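Local atomic coordinates of lipid binding protein LpqN (Mycobacterium tuberculosis, PDB entry 6E5F), a protein that supports cell envelope biogenesis, interacts with the periplasmic domains of the mycolate transporters MmpL3 and MmpL11, and is required as a virulence factor for intracellular survival. Residues N68-T73 / S126-D131; S100-G105 / T120-L125; P142-N147 / V183-V188; A160-F165 / E222-T227. One frame throughout, in Å; residues are numbered along the deposited sequence.

Contact 1 (N68-T73 / S126-D131)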
loop_
_atom_site.group_PDB
_atom_site.type_symbol
_atom_site.label_atom_id
_atom_site.label_comp_id
_atom_site.label_asym_id
_atom_site.label_seq_id
_atom_site.Cartn_x
_atom_site.Cartn_y
_atom_site.Cartn_z
ATOM N N ASN A 68 11.251 2.079 -18.296
ATOM C CA ASN A 68 12.585 2.575 -17.996
ATOM C C ASN A 68 13.495 1.403 -17.665
ATOM O O ASN A 68 13.050 0.265 -17.500
ATOM C CB ASN A 68 12.550 3.588 -16.843
ATOM C CG ASN A 68 11.851 4.877 -17.224
ATOM O OD1 ASN A 68 12.449 5.761 -17.838
ATOM N ND2 ASN A 68 10.572 4.990 -16.873
ATOM N N HIS A 69 14.795 1.693 -17.583
ATOM C CA HIS A 69 15.793 0.680 -17.234
ATOM C C HIS A 69 15.785 0.495 -15.718
ATOM O O HIS A 69 16.712 0.871 -14.996
ATOM C CB HIS A 69 17.164 1.085 -17.748
ATOM C CG HIS A 69 17.267 1.086 -19.239
ATOM N ND1 HIS A 69 18.058 1.976 -19.931
ATOM C CD2 HIS A 69 16.675 0.303 -20.173
ATOM C CE1 HIS A 69 17.946 1.745 -21.226
ATOM N NE2 HIS A 69 17.113 0.736 -21.399
ATOM N N ILE A 70 14.691 -0.088 -15.241
ATOM C CA ILE A 70 14.454 -0.288 -13.818
ATOM C C ILE A 70 14.180 -1.763 -13.589
ATOM O O ILE A 70 13.301 -2.347 -14.232
ATOM C CB ILE A 70 13.269 0.556 -13.315
ATOM C CG1 ILE A 70 13.561 2.047 -13.505
ATOM C CG2 ILE A 70 12.988 0.239 -11.856
ATOM C CD1 ILE A 70 12.367 2.951 -13.251
ATOM N N GLN A 71 14.929 -2.360 -12.674
ATOM C CA GLN A 71 14.707 -3.732 -12.255
ATOM C C GLN A 71 13.884 -3.724 -10.976
ATOM O O GLN A 71 14.204 -2.997 -10.031
ATOM C CB GLN A 71 16.046 -4.419 -12.007
ATOM C CG GLN A 71 15.933 -5.858 -11.573
ATOM C CD GLN A 71 17.280 -6.450 -11.252
ATOM O OE1 GLN A 71 17.847 -7.194 -12.049
ATOM N NE2 GLN A 71 17.808 -6.118 -10.080
ATOM N N GLU A 72 12.822 -4.521 -10.957
ATOM C CA GLU A 72 11.962 -4.666 -9.792
ATOM C C GLU A 72 12.063 -6.092 -9.275
ATOM O O GLU A 72 11.883 -7.047 -10.039
ATOM C CB GLU A 72 10.504 -4.359 -10.145
ATOM C CG GLU A 72 9.543 -4.585 -8.989
ATOM C CD GLU A 72 8.100 -4.329 -9.368
ATOM O OE1 GLU A 72 7.310 -3.970 -8.471
ATOM O OE2 GLU A 72 7.762 -4.485 -10.558
ATOM N N THR A 73 12.343 -6.231 -7.983
ATOM C CA THR A 73 12.391 -7.541 -7.366
ATOM C C THR A 73 11.573 -7.526 -6.081
ATOM O O THR A 73 11.594 -6.548 -5.325
ATOM C CB THR A 73 13.835 -7.981 -7.080
ATOM O OG1 THR A 73 14.454 -7.071 -6.167
ATOM C CG2 THR A 73 14.646 -8.034 -8.377
ATOM N N SER A 126 8.772 -3.826 -2.661
ATOM C CA SER A 126 9.533 -4.067 -3.873
ATOM C C SER A 126 10.848 -3.306 -3.796
ATOM O O SER A 126 10.936 -2.255 -3.151
ATOM C CB SER A 126 8.768 -3.608 -5.116
ATOM O OG SER A 126 7.481 -4.200 -5.176
ATOM N N LYS A 127 11.860 -3.842 -4.458
ATOM C CA LYS A 127 13.177 -3.232 -4.549
ATOM C C LYS A 127 13.375 -2.813 -5.996
ATOM O O LYS A 127 13.295 -3.651 -6.901
ATOM C CB LYS A 127 14.253 -4.225 -4.131
ATOM C CG LYS A 127 15.671 -3.673 -4.181
ATOM C CD LYS A 127 16.669 -4.752 -3.774
ATOM C CE LYS A 127 18.082 -4.219 -3.687
ATOM N NZ LYS A 127 19.037 -5.295 -3.294
ATOM N N LEU A 128 13.609 -1.521 -6.210
ATOM C CA LEU A 128 13.821 -0.973 -7.542
ATOM C C LEU A 128 15.268 -0.522 -7.662
ATOM O O LEU A 128 15.768 0.210 -6.803
ATOM C CB LEU A 128 12.892 0.218 -7.786
ATOM C CG LEU A 128 11.403 -0.055 -7.583
ATOM C CD1 LEU A 128 10.586 1.183 -7.942
ATOM C CD2 LEU A 128 10.944 -1.246 -8.396
ATOM N N THR A 129 15.942 -0.976 -8.713
ATOM C CA THR A 129 17.307 -0.560 -8.995
ATOM C C THR A 129 17.395 -0.105 -10.441
ATOM O O THR A 129 16.555 -0.442 -11.279
ATOM C CB THR A 129 18.310 -1.696 -8.743
ATOM O OG1 THR A 129 17.916 -2.857 -9.480
ATOM C CG2 THR A 129 18.374 -2.031 -7.260
ATOM N N GLY A 130 18.433 0.673 -10.726
ATOM C CA GLY A 130 18.665 1.153 -12.070
ATOM C C GLY A 130 18.344 2.624 -12.212
ATOM O O GLY A 130 18.700 3.435 -11.351
ATOM N N ASP A 131 17.662 2.976 -13.301
ATOM C CA ASP A 131 17.369 4.374 -13.624
ATOM C C ASP A 131 16.066 4.790 -12.939
ATOM O O ASP A 131 15.050 5.064 -13.574
ATOM C CB ASP A 131 17.286 4.550 -15.134
ATOM C CG ASP A 131 17.257 6.004 -15.555
ATOM O OD1 ASP A 131 17.634 6.868 -14.737
ATOM O OD2 ASP A 131 16.850 6.281 -16.702
HETATM O O HOH W 1 15.573 4.390 -18.220
HETATM O O HOH W 2 15.824 -4.702 -7.986
#

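Contact 2 (S100-G105 / T120-L125)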
loop_
_atom_site.group_PDB
_atom_site.type_symbol
_atom_site.label_atom_id
_atom_site.label_comp_id
_atom_site.label_asym_id
_atom_site.label_seq_id
_atom_site.Cartn_x
_atom_site.Cartn_y
_atom_site.Cartn_z
ATOM N N SER A 100 0.874 -15.552 -0.920
ATOM C CA SER A 100 0.564 -15.083 -2.265
ATOM C C SER A 100 -0.363 -13.874 -2.227
ATOM O O SER A 100 -0.209 -12.938 -3.019
ATOM C CB SER A 100 -0.084 -16.208 -3.072
ATOM O OG SER A 100 0.829 -17.265 -3.304
ATOM N N ARG A 101 -1.326 -13.876 -1.308
ATOM C CA ARG A 101 -2.299 -12.792 -1.220
ATOM C C ARG A 101 -1.855 -11.642 -0.322
ATOM O O ARG A 101 -2.479 -10.575 -0.362
ATOM C CB ARG A 101 -3.649 -13.331 -0.737
ATOM C CG ARG A 101 -4.303 -14.276 -1.729
ATOM C CD ARG A 101 -5.814 -14.291 -1.586
ATOM N NE ARG A 101 -6.447 -14.916 -2.743
ATOM C CZ ARG A 101 -6.618 -16.227 -2.893
ATOM N NH1 ARG A 101 -6.206 -17.072 -1.958
ATOM N NH2 ARG A 101 -7.204 -16.692 -3.986
ATOM N N ALA A 102 -0.810 -11.826 0.482
ATOM C CA ALA A 102 -0.250 -10.759 1.316
ATOM C C ALA A 102 1.266 -10.842 1.192
ATOM O O ALA A 102 1.953 -11.370 2.073
ATOM C CB ALA A 102 -0.687 -10.908 2.775
ATOM N N PRO A 103 1.827 -10.322 0.092
ATOM C CA PRO A 103 3.247 -10.580 -0.204
ATOM C C PRO A 103 4.202 -10.171 0.902
ATOM O O PRO A 103 5.173 -10.897 1.165
ATOM C CB PRO A 103 3.474 -9.790 -1.502
ATOM C CG PRO A 103 2.130 -9.726 -2.137
ATOM C CD PRO A 103 1.159 -9.600 -1.003
ATOM N N TYR A 104 3.973 -9.037 1.552
ATOM C CA TYR A 104 4.786 -8.590 2.676
ATOM C C TYR A 104 4.014 -8.666 3.987
ATOM O O TYR A 104 4.247 -7.875 4.905
ATOM C CB TYR A 104 5.324 -7.184 2.422
ATOM C CG TYR A 104 6.537 -6.797 3.229
ATOM C CD1 TYR A 104 7.781 -7.379 2.987
ATOM C CD2 TYR A 104 6.455 -5.828 4.217
ATOM C CE1 TYR A 104 8.897 -7.007 3.714
ATOM C CE2 TYR A 104 7.569 -5.448 4.948
ATOM C CZ TYR A 104 8.786 -6.045 4.695
ATOM O OH TYR A 104 9.898 -5.672 5.421
ATOM N N GLY A 105 3.092 -9.620 4.088
ATOM C CA GLY A 105 2.227 -9.703 5.242
ATOM C C GLY A 105 1.103 -8.689 5.181
ATOM O O GLY A 105 0.868 -8.018 4.175
ATOM N N THR A 120 -9.261 -5.675 5.289
ATOM C CA THR A 120 -7.865 -6.082 5.287
ATOM C C THR A 120 -6.983 -4.917 4.867
ATOM O O THR A 120 -7.392 -4.045 4.094
ATOM C CB THR A 120 -7.605 -7.237 4.307
ATOM O OG1 THR A 120 -7.882 -6.799 2.970
ATOM C CG2 THR A 120 -8.464 -8.438 4.644
ATOM N N ILE A 121 -5.757 -4.920 5.383
ATOM C CA ILE A 121 -4.694 -4.043 4.911
ATOM C C ILE A 121 -3.490 -4.935 4.625
ATOM O O ILE A 121 -2.954 -5.576 5.537
ATOM C CB ILE A 121 -4.353 -2.936 5.920
ATOM C CG1 ILE A 121 -5.609 -2.108 6.221
ATOM C CG2 ILE A 121 -3.230 -2.050 5.378
ATOM C CD1 ILE A 121 -5.415 -1.015 7.254
ATOM N N VAL A 122 -3.086 -4.981 3.364
ATOM C CA VAL A 122 -2.046 -5.887 2.887
ATOM C C VAL A 122 -0.847 -5.062 2.453
ATOM O O VAL A 122 -0.992 -3.980 1.882
ATOM C CB VAL A 122 -2.573 -6.758 1.730
ATOM C CG1 VAL A 122 -1.436 -7.403 0.975
ATOM C CG2 VAL A 122 -3.540 -7.805 2.267
ATOM N N ALA A 123 0.347 -5.571 2.751
ATOM C CA ALA A 123 1.587 -4.872 2.442
ATOM C C ALA A 123 2.320 -5.582 1.310
ATOM O O ALA A 123 2.275 -6.807 1.191
ATOM C CB ALA A 123 2.499 -4.823 3.673
ATOM N N ILE A 124 2.979 -4.780 0.468
ATOM C CA ILE A 124 3.864 -5.278 -0.577
ATOM C C ILE A 124 5.131 -4.436 -0.517
ATOM O O ILE A 124 5.057 -3.210 -0.364
ATOM C CB ILE A 124 3.214 -5.131 -1.968
ATOM C CG1 ILE A 124 1.835 -5.794 -2.003
ATOM C CG2 ILE A 124 4.110 -5.726 -3.035
ATOM C CD1 ILE A 124 0.895 -5.167 -3.007
ATOM N N LEU A 125 6.285 -5.074 -0.619
ATOM C CA LEU A 125 7.557 -4.365 -0.641
ATOM C C LEU A 125 8.338 -4.804 -1.870
ATOM O O LEU A 125 8.517 -6.002 -2.105
ATOM C CB LEU A 125 8.366 -4.622 0.627
ATOM C CG LEU A 125 9.671 -3.814 0.767
ATOM C CD1 LEU A 125 9.387 -2.314 0.761
ATOM C CD2 LEU A 125 10.404 -4.208 2.033
#

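Contact 3 (P142-N147 / V183-V188). With L6T (alpha-D-glucopyranosyl 6-O-dodecyl-alpha-D-glucopyranoside), chain B.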
loop_
_atom_site.group_PDB
_atom_site.type_symbol
_atom_site.label_atom_id
_atom_site.label_comp_id
_atom_site.label_asym_id
_atom_site.label_seq_id
_atom_site.Cartn_x
_atom_site.Cartn_y
_atom_site.Cartn_z
ATOM N N PRO A 142 -0.817 7.558 -7.583
ATOM C CA PRO A 142 -2.287 7.518 -7.675
ATOM C C PRO A 142 -2.821 6.777 -8.891
ATOM O O PRO A 142 -4.015 6.451 -8.912
ATOM C CB PRO A 142 -2.696 8.996 -7.669
ATOM C CG PRO A 142 -1.486 9.768 -7.964
ATOM C CD PRO A 142 -0.285 8.930 -7.636
ATOM N N GLY A 143 -1.981 6.461 -9.881
ATOM C CA GLY A 143 -2.492 5.914 -11.126
ATOM C C GLY A 143 -3.259 4.616 -10.946
ATOM O O GLY A 143 -4.310 4.416 -11.561
ATOM N N GLU A 144 -2.748 3.718 -10.101
ATOM C CA GLU A 144 -3.331 2.386 -9.979
ATOM C C GLU A 144 -4.776 2.449 -9.492
ATOM O O GLU A 144 -5.677 1.881 -10.122
ATOM C CB GLU A 144 -2.477 1.526 -9.042
ATOM C CG GLU A 144 -2.993 0.104 -8.873
ATOM C CD GLU A 144 -2.141 -0.727 -7.934
ATOM O OE1 GLU A 144 -2.506 -1.895 -7.677
ATOM O OE2 GLU A 144 -1.110 -0.217 -7.454
ATOM N N LEU A 145 -5.014 3.111 -8.358
ATOM C CA LEU A 145 -6.377 3.197 -7.839
ATOM C C LEU A 145 -7.288 3.924 -8.814
ATOM O O LEU A 145 -8.450 3.543 -8.990
ATOM C CB LEU A 145 -6.400 3.893 -6.480
ATOM C CG LEU A 145 -5.716 3.240 -5.275
ATOM C CD1 LEU A 145 -6.498 3.549 -4.000
ATOM C CD2 LEU A 145 -5.523 1.744 -5.438
ATOM N N LYS A 146 -6.786 4.981 -9.454
ATOM C CA LYS A 146 -7.621 5.740 -10.377
ATOM C C LYS A 146 -8.064 4.910 -11.574
ATOM O O LYS A 146 -9.037 5.280 -12.242
ATOM C CB LYS A 146 -6.892 7.006 -10.827
ATOM C CG LYS A 146 -6.745 8.046 -9.725
ATOM C CD LYS A 146 -5.870 9.214 -10.157
ATOM C CE LYS A 146 -6.520 10.044 -11.250
ATOM N NZ LYS A 146 -5.614 11.121 -11.742
ATOM N N ASN A 147 -7.388 3.794 -11.853
ATOM C CA ASN A 147 -7.765 2.900 -12.938
ATOM C C ASN A 147 -8.762 1.829 -12.509
ATOM O O ASN A 147 -9.215 1.051 -13.356
ATOM C CB ASN A 147 -6.524 2.219 -13.527
ATOM C CG ASN A 147 -5.641 3.176 -14.306
ATOM O OD1 ASN A 147 -6.083 4.241 -14.735
ATOM N ND2 ASN A 147 -4.382 2.791 -14.501
ATOM N N VAL A 183 -11.441 1.595 -0.790
ATOM C CA VAL A 183 -10.087 1.176 -1.119
ATOM C C VAL A 183 -9.154 2.352 -0.885
ATOM O O VAL A 183 -9.516 3.512 -1.084
ATOM C CB VAL A 183 -9.992 0.675 -2.576
ATOM C CG1 VAL A 183 -10.259 1.812 -3.564
ATOM C CG2 VAL A 183 -8.640 0.046 -2.828
ATOM N N ALA A 184 -7.936 2.043 -0.463
ATOM C CA ALA A 184 -6.948 3.087 -0.299
ATOM C C ALA A 184 -5.577 2.459 -0.424
ATOM O O ALA A 184 -5.393 1.258 -0.193
ATOM C CB ALA A 184 -7.070 3.779 1.052
ATOM N N GLN A 185 -4.618 3.294 -0.788
ATOM C CA GLN A 185 -3.257 2.826 -0.972
ATOM C C GLN A 185 -2.298 3.897 -0.498
ATOM O O GLN A 185 -2.368 5.045 -0.947
ATOM C CB GLN A 185 -2.997 2.501 -2.438
ATOM C CG GLN A 185 -1.616 1.934 -2.706
ATOM C CD GLN A 185 -1.406 1.670 -4.166
ATOM O OE1 GLN A 185 -1.305 2.600 -4.963
ATOM N NE2 GLN A 185 -1.338 0.395 -4.534
ATOM N N LYS A 186 -1.407 3.515 0.413
ATOM C CA LYS A 186 -0.302 4.369 0.822
ATOM C C LYS A 186 0.972 3.803 0.216
ATOM O O LYS A 186 1.275 2.619 0.397
ATOM C CB LYS A 186 -0.178 4.446 2.346
ATOM C CG LYS A 186 0.795 5.530 2.810
ATOM C CD LYS A 186 0.640 5.858 4.291
ATOM C CE LYS A 186 1.305 7.189 4.633
ATOM N NZ LYS A 186 0.985 7.665 6.013
ATOM N N THR A 187 1.691 4.643 -0.515
ATOM C CA THR A 187 2.958 4.270 -1.130
ATOM C C THR A 187 4.061 5.044 -0.422
ATOM O O THR A 187 3.980 6.263 -0.295
ATOM C CB THR A 187 2.939 4.612 -2.618
ATOM O OG1 THR A 187 1.920 3.857 -3.280
ATOM C CG2 THR A 187 4.288 4.298 -3.263
ATOM N N VAL A 188 5.077 4.334 0.052
ATOM C CA VAL A 188 6.204 4.933 0.761
ATOM C C VAL A 188 7.465 4.632 -0.035
ATOM O O VAL A 188 7.701 3.480 -0.404
ATOM C CB VAL A 188 6.338 4.370 2.185
ATOM C CG1 VAL A 188 7.400 5.141 2.966
ATOM C CG2 VAL A 188 4.998 4.384 2.914
HETATM C C1 L6T B . -15.299 9.465 -2.455
HETATM C C2 L6T B . -16.238 8.278 -2.585
HETATM C C3 L6T B . -16.858 7.975 -1.240
HETATM C C4 L6T B . -15.748 7.710 -0.242
HETATM C C5 L6T B . -14.868 8.955 -0.161
HETATM C C6 L6T B . -13.764 8.778 0.921
HETATM C CAA L6T B . -15.195 11.785 -2.236
HETATM C CAO L6T B . -16.205 12.246 -4.347
HETATM C CAP L6T B . -15.906 12.431 -5.837
HETATM C CAR L6T B . -16.873 13.497 -3.797
HETATM C CAT L6T B . -17.162 13.283 -2.324
HETATM C CAV L6T B . -15.851 13.010 -1.619
HETATM C CAX L6T B . -11.870 7.437 1.201
HETATM C CAY L6T B . -11.848 6.779 2.613
HETATM C CAZ L6T B . -10.484 6.092 2.602
HETATM C CBA L6T B . -10.130 5.788 4.059
HETATM C CBB L6T B . -9.248 4.549 3.862
HETATM C CBC L6T B . -8.136 4.620 4.869
HETATM C CBD L6T B . -7.165 3.426 4.570
HETATM C CBE L6T B . -5.836 3.830 5.158
HETATM C CBF L6T B . -4.749 4.119 4.059
HETATM C CBG L6T B . -4.195 2.789 3.509
HETATM C CBH L6T B . -3.593 1.949 4.618
HETATM C CBI L6T B . -2.728 2.740 5.607
HETATM O O1 L6T B . -16.037 10.633 -2.064
HETATM O O2 L6T B . -17.274 8.590 -3.523
HETATM O O3 L6T B . -17.709 6.827 -1.346
HETATM O O4 L6T B . -16.327 7.430 1.031
HETATM O O5 L6T B . -14.280 9.192 -1.461
HETATM O O6 L6T B . -13.192 7.529 0.657
HETATM O OAN L6T B . -14.970 12.006 -3.645
HETATM O OAQ L6T B . -14.949 13.479 -6.007
HETATM O OAS L6T B . -18.101 13.743 -4.497
HETATM O OAU L6T B . -17.776 14.455 -1.771
HETATM O OAW L6T B . -16.091 12.777 -0.225
HETATM O O HOH W 3 0.261 2.156 -7.297
HETATM O O HOH W 4 -2.974 4.126 -6.596
#

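Contact 4 (A160-F165 / E222-T227)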
loop_
_atom_site.group_PDB
_atom_site.type_symbol
_atom_site.label_atom_id
_atom_site.label_comp_id
_atom_site.label_asym_id
_atom_site.label_seq_id
_atom_site.Cartn_x
_atom_site.Cartn_y
_atom_site.Cartn_z
ATOM N N ALA A 160 2.223 12.443 2.170
ATOM C CA ALA A 160 2.232 11.988 3.546
ATOM C C ALA A 160 3.649 11.552 3.890
ATOM O O ALA A 160 4.565 11.646 3.072
ATOM C CB ALA A 160 1.237 10.840 3.739
ATOM N N THR A 161 3.823 11.080 5.117
ATOM C CA THR A 161 5.078 10.486 5.546
ATOM C C THR A 161 4.771 9.225 6.338
ATOM O O THR A 161 3.676 9.057 6.882
ATOM C CB THR A 161 5.911 11.451 6.401
ATOM O OG1 THR A 161 5.201 11.760 7.606
ATOM C CG2 THR A 161 6.205 12.740 5.637
ATOM N N LEU A 162 5.753 8.328 6.387
ATOM C CA LEU A 162 5.665 7.121 7.198
ATOM C C LEU A 162 7.077 6.792 7.660
ATOM O O LEU A 162 7.984 6.693 6.832
ATOM C CB LEU A 162 5.104 5.954 6.375
ATOM C CG LEU A 162 3.983 5.060 6.926
ATOM C CD1 LEU A 162 4.314 3.593 6.707
ATOM C CD2 LEU A 162 3.625 5.317 8.381
ATOM N N GLY A 163 7.259 6.634 8.969
ATOM C CA GLY A 163 8.564 6.305 9.509
ATOM C C GLY A 163 9.676 7.248 9.088
ATOM O O GLY A 163 10.837 6.839 9.026
ATOM N N GLY A 164 9.337 8.501 8.788
ATOM C CA GLY A 164 10.316 9.486 8.381
ATOM C C GLY A 164 10.572 9.571 6.890
ATOM O O GLY A 164 11.366 10.421 6.464
ATOM N N PHE A 165 9.930 8.725 6.085
ATOM C CA PHE A 165 10.118 8.697 4.643
ATOM C C PHE A 165 8.905 9.295 3.939
ATOM O O PHE A 165 7.794 9.304 4.478
ATOM C CB PHE A 165 10.360 7.261 4.157
ATOM C CG PHE A 165 11.709 6.726 4.542
ATOM C CD1 PHE A 165 12.804 6.930 3.722
ATOM C CD2 PHE A 165 11.883 6.031 5.725
ATOM C CE1 PHE A 165 14.050 6.445 4.074
ATOM C CE2 PHE A 165 13.125 5.544 6.079
ATOM C CZ PHE A 165 14.208 5.754 5.253
ATOM N N GLU A 222 0.877 6.378 12.998
ATOM C CA GLU A 222 1.532 6.919 14.181
ATOM C C GLU A 222 2.587 5.992 14.776
ATOM O O GLU A 222 3.481 6.478 15.479
ATOM C CB GLU A 222 0.488 7.283 15.248
ATOM C CG GLU A 222 0.105 6.149 16.183
ATOM C CD GLU A 222 -0.974 6.539 17.180
ATOM O OE1 GLU A 222 -1.651 7.566 16.961
ATOM O OE2 GLU A 222 -1.141 5.815 18.185
ATOM N N GLN A 223 2.520 4.685 14.513
ATOM C CA GLN A 223 3.399 3.727 15.176
ATOM C C GLN A 223 4.397 3.045 14.249
ATOM O O GLN A 223 5.307 2.368 14.745
ATOM C CB GLN A 223 2.576 2.649 15.900
ATOM C CG GLN A 223 1.616 3.202 16.941
ATOM C CD GLN A 223 0.923 2.122 17.750
ATOM O OE1 GLN A 223 1.301 0.952 17.700
ATOM N NE2 GLN A 223 -0.102 2.511 18.500
ATOM N N THR A 224 4.271 3.198 12.935
ATOM C CA THR A 224 5.171 2.506 12.023
ATOM C C THR A 224 6.563 3.120 12.088
ATOM O O THR A 224 6.720 4.343 12.043
ATOM C CB THR A 224 4.646 2.577 10.589
ATOM O OG1 THR A 224 3.406 1.872 10.498
ATOM C CG2 THR A 224 5.641 1.951 9.624
ATOM N N THR A 225 7.575 2.265 12.189
ATOM C CA THR A 225 8.964 2.679 12.082
ATOM C C THR A 225 9.574 2.007 10.860
ATOM O O THR A 225 9.239 0.863 10.534
ATOM C CB THR A 225 9.758 2.291 13.332
ATOM O OG1 THR A 225 9.919 0.867 13.380
ATOM C CG2 THR A 225 9.047 2.762 14.592
ATOM N N ILE A 226 10.456 2.731 10.178
ATOM C CA ILE A 226 11.163 2.227 9.011
ATOM C C ILE A 226 12.629 2.562 9.208
ATOM O O ILE A 226 12.987 3.740 9.329
ATOM C CB ILE A 226 10.649 2.852 7.703
ATOM C CG1 ILE A 226 9.168 2.531 7.513
ATOM C CG2 ILE A 226 11.464 2.348 6.516
ATOM C CD1 ILE A 226 8.542 3.213 6.315
ATOM N N THR A 227 13.470 1.543 9.231
ATOM C CA THR A 227 14.908 1.727 9.423
ATOM C C THR A 227 15.638 1.121 8.235
ATOM O O THR A 227 15.618 -0.114 8.069
ATOM C CB THR A 227 15.341 1.047 10.721
ATOM O OG1 THR A 227 14.472 1.455 11.785
ATOM C CG2 THR A 227 16.778 1.416 11.076
HETATM O O HOH W 5 11.138 5.397 11.414
HETATM O O HOH W 6 5.310 6.517 11.079
#

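Contact 1 (N68-T73 / S126-D131)
An antiparallel strand pair joins Ile70-Thr73 to Ser126-Gly130 in the large sheet. Gln71 pairs with Thr129, and Thr73 with Lys127, as hydrogen-bonded pairs. Gln71 N gives its proton to Thr129 O at 2.9 Å, and Gln71 O takes the proton of Thr129 N. Thr73 and Lys127 exchange the same two bonds. Beyond the strand end, Asp131 N meets His69 O at 2.9 Å in an almost straight bond (177°). His69 is the centre of an inverse gamma turn there. Between the hydrogen-bonded pairs, Glu72 and Leu128 form a non-hydrogen-bonded pair. Their side chains run alongside each other, and Leu128 CD2 lies 3.6 Å from Glu72 CB. Strand 70-74 pairs with strand 120-130 along one edge, and the preceding helix 61-66 covers the face that carries Glu72 and Leu128, with Ile65 against Ile70, Glu72 and Leu128. Ile70 CG1 and CD1 both lie against the carbonyl O of Asp131, with CG1 at 3.4 Å. CG2, anti to the backbone N, turns instead to Leu128 CB. The face of Gln71, Thr73, Lys127 and Thr129 is more polar. The extended Gln71 chain lies beside Thr129. Thr73 OG1 comes within 3.5 Å of Lys127 CB. One water accepts from Gln71 NE2 and donates to Lys127 O. At the turn, another water accepts from His69 N and gives a 2.7 Å bond to Asp131 OD2.

Contact 2 (S100-G105 / T120-L125)
Tyr104 lies along Ala123 and Leu125 of strand 120-130. Its CB starts over the backbone, 3.3 Å from Ala123 O. CG is anti to the backbone N (chi1 -159°), which carries the ring along the strand to Leu125. CG and CD1 meet Leu125 CB, which sits over one ring face in a CH-pi contact, 3.9 Å from the ring centroid. CD2, at the ring edge, looks to Ala123 CB. CE1 and CZ both touch Leu125 CD2, CE1 at 3.6 Å. Tyr104 OH ends 3.7 Å from Leu125 CD2. His77 also stacks on the Tyr104 ring. The backbone of the loop is held too. A type I beta turn runs from Ala102 to Gly105, closed by Gly105 N to Ala102 O. Tyr104 N donates to Ala123 O at 2.8 Å, from above the carbonyl plane. Ala123 N returns a bond to Gly105 O at 2.9 Å. This turn leads into strand 106-109, the next strand of the sheet. At the start of the turn, Val122 CG1 packs against Ala102 CA and Pro103 CD, and Pro103 CG lies 3.9 Å from Ile124 CG1. Both polar backbone atoms of Ala123 are therefore used by the turn, while carbon contacts fix the tyrosine ring. The two backbone bonds to Ala123 set the register of the turn on the strand; Leu125 meets the turn through the tyrosine side chain.

Contact 3 (P142-N147 / V183-V188)
The wall of the lipid pocket includes strand 179-192, and the short helix 143-146 packs on the strand's other side. Ala184 turns its CB away from the helix toward the dodecyl chain of the bound trehalose glycolipid, 3.5 Å from L6T CBD. Its neighbours Val183 and Gln185 turn toward the helix. Leu145 carries the apolar part of the contact. Its CD1 lies 3.7 Å from Gln185 N and 3.8 Å from Ala184 CA, and reaches Val183 CG1 at 4.2 Å. CD1 and CD2 both touch Gln185 CB, so the leucine fork straddles the base of the glutamine. Leu170 of the adjacent strand also packs on Leu145. Gln185 is extended, with CG anti to the backbone N (chi1 -177°), and this brings its amide to the helix. There Gln185 NE2 gives a nearly straight bond (174°) to Glu144 OE2 at 3.0 Å. The acceptor lies in the amide plane, but the donor comes from above the carboxylate plane, and the two planes stand 66° apart. NE2 also bonds Asn202 OD1 of strand 195-206. One water accepts from Leu145 N at 2.9 Å and donates to Gln185 OE1. A second lies 2.8 Å from Gln185 OE1 and 2.7 Å from Glu144 OE2. Both ends of the buried amide are thus satisfied by the helix, the next strand and water, and this fixes its rotation. In this contact the polar bonds lie on the helix side at Gln185, whereas Ala184 offers the dodecyl chain a methyl group.

Contact 4 (A160-F165 / E222-T227)
Leu162 and Ile226 bring a beta hairpin against the C-terminal strand. The hairpin joins strands 152-162 and 165-176 through a type I' turn from Leu162 to Phe165. Facing it are the end of helix 210-223 and strand 225-227, which pairs with strand 84-86 in a small second sheet. Carbon contacts do most of the direct work. The two methyls of Leu162 spread over Thr224: CD1 lies 3.6 Å from Thr224 CG2, and CD2 is 3.7 Å from Thr224 CB. Thr224 OG1 lies beside the backbone N (chi1 -64°) and bonds Ile220 O in the last turn of helix 210-223, which puts CG2 anti to the N and turned to Leu162. Ile226 works with two branches. Ile226 CD1 sits 3.6 Å from Leu162 O. CG2 meets Phe165 CE2, also at 3.6 Å, coming obliquely to the ring. Val188 and Ile190 of strand 179-192 pack against Phe165 as well. Gly163 has positive phi, which favours glycine, and its CA comes close to the facing backbone, 3.7 Å from Thr224 O.

Among the polar bonds, Leu162 and Phe165 exchange two backbone bonds within the turn. Polar links between the segments pass through two waters. One accepts from Ile226 N and donates to Gly163 O at 2.8 Å. The other accepts from Gly163 N and donates to Thr224 O. At the ring edge, Ile226 O lies in the plane of Phe165, 3.7 Å from CE2.

Contact 3 is buried and contact 1 lies at the surface; contacts 2 and 4 are partly buried. Contacts 1 and 2 share strand 120-130, using successive parts of it, and their centres are about 20 Å apart. Both rely on direct backbone bonds: a regular ladder in contact 1, two bonds from a turn in contact 2. Contact 3 uses a side-chain bond and waters instead, and contact 4 joins carbon packing with water bridges. Contacts 3 and 4 touch: Lys186 NZ probably bonds Thr161 O, and Val188 packs on Leu162 and Phe165. All four reach the same large sheet, but only contact 3 contains a residue of the glycolipid pocket.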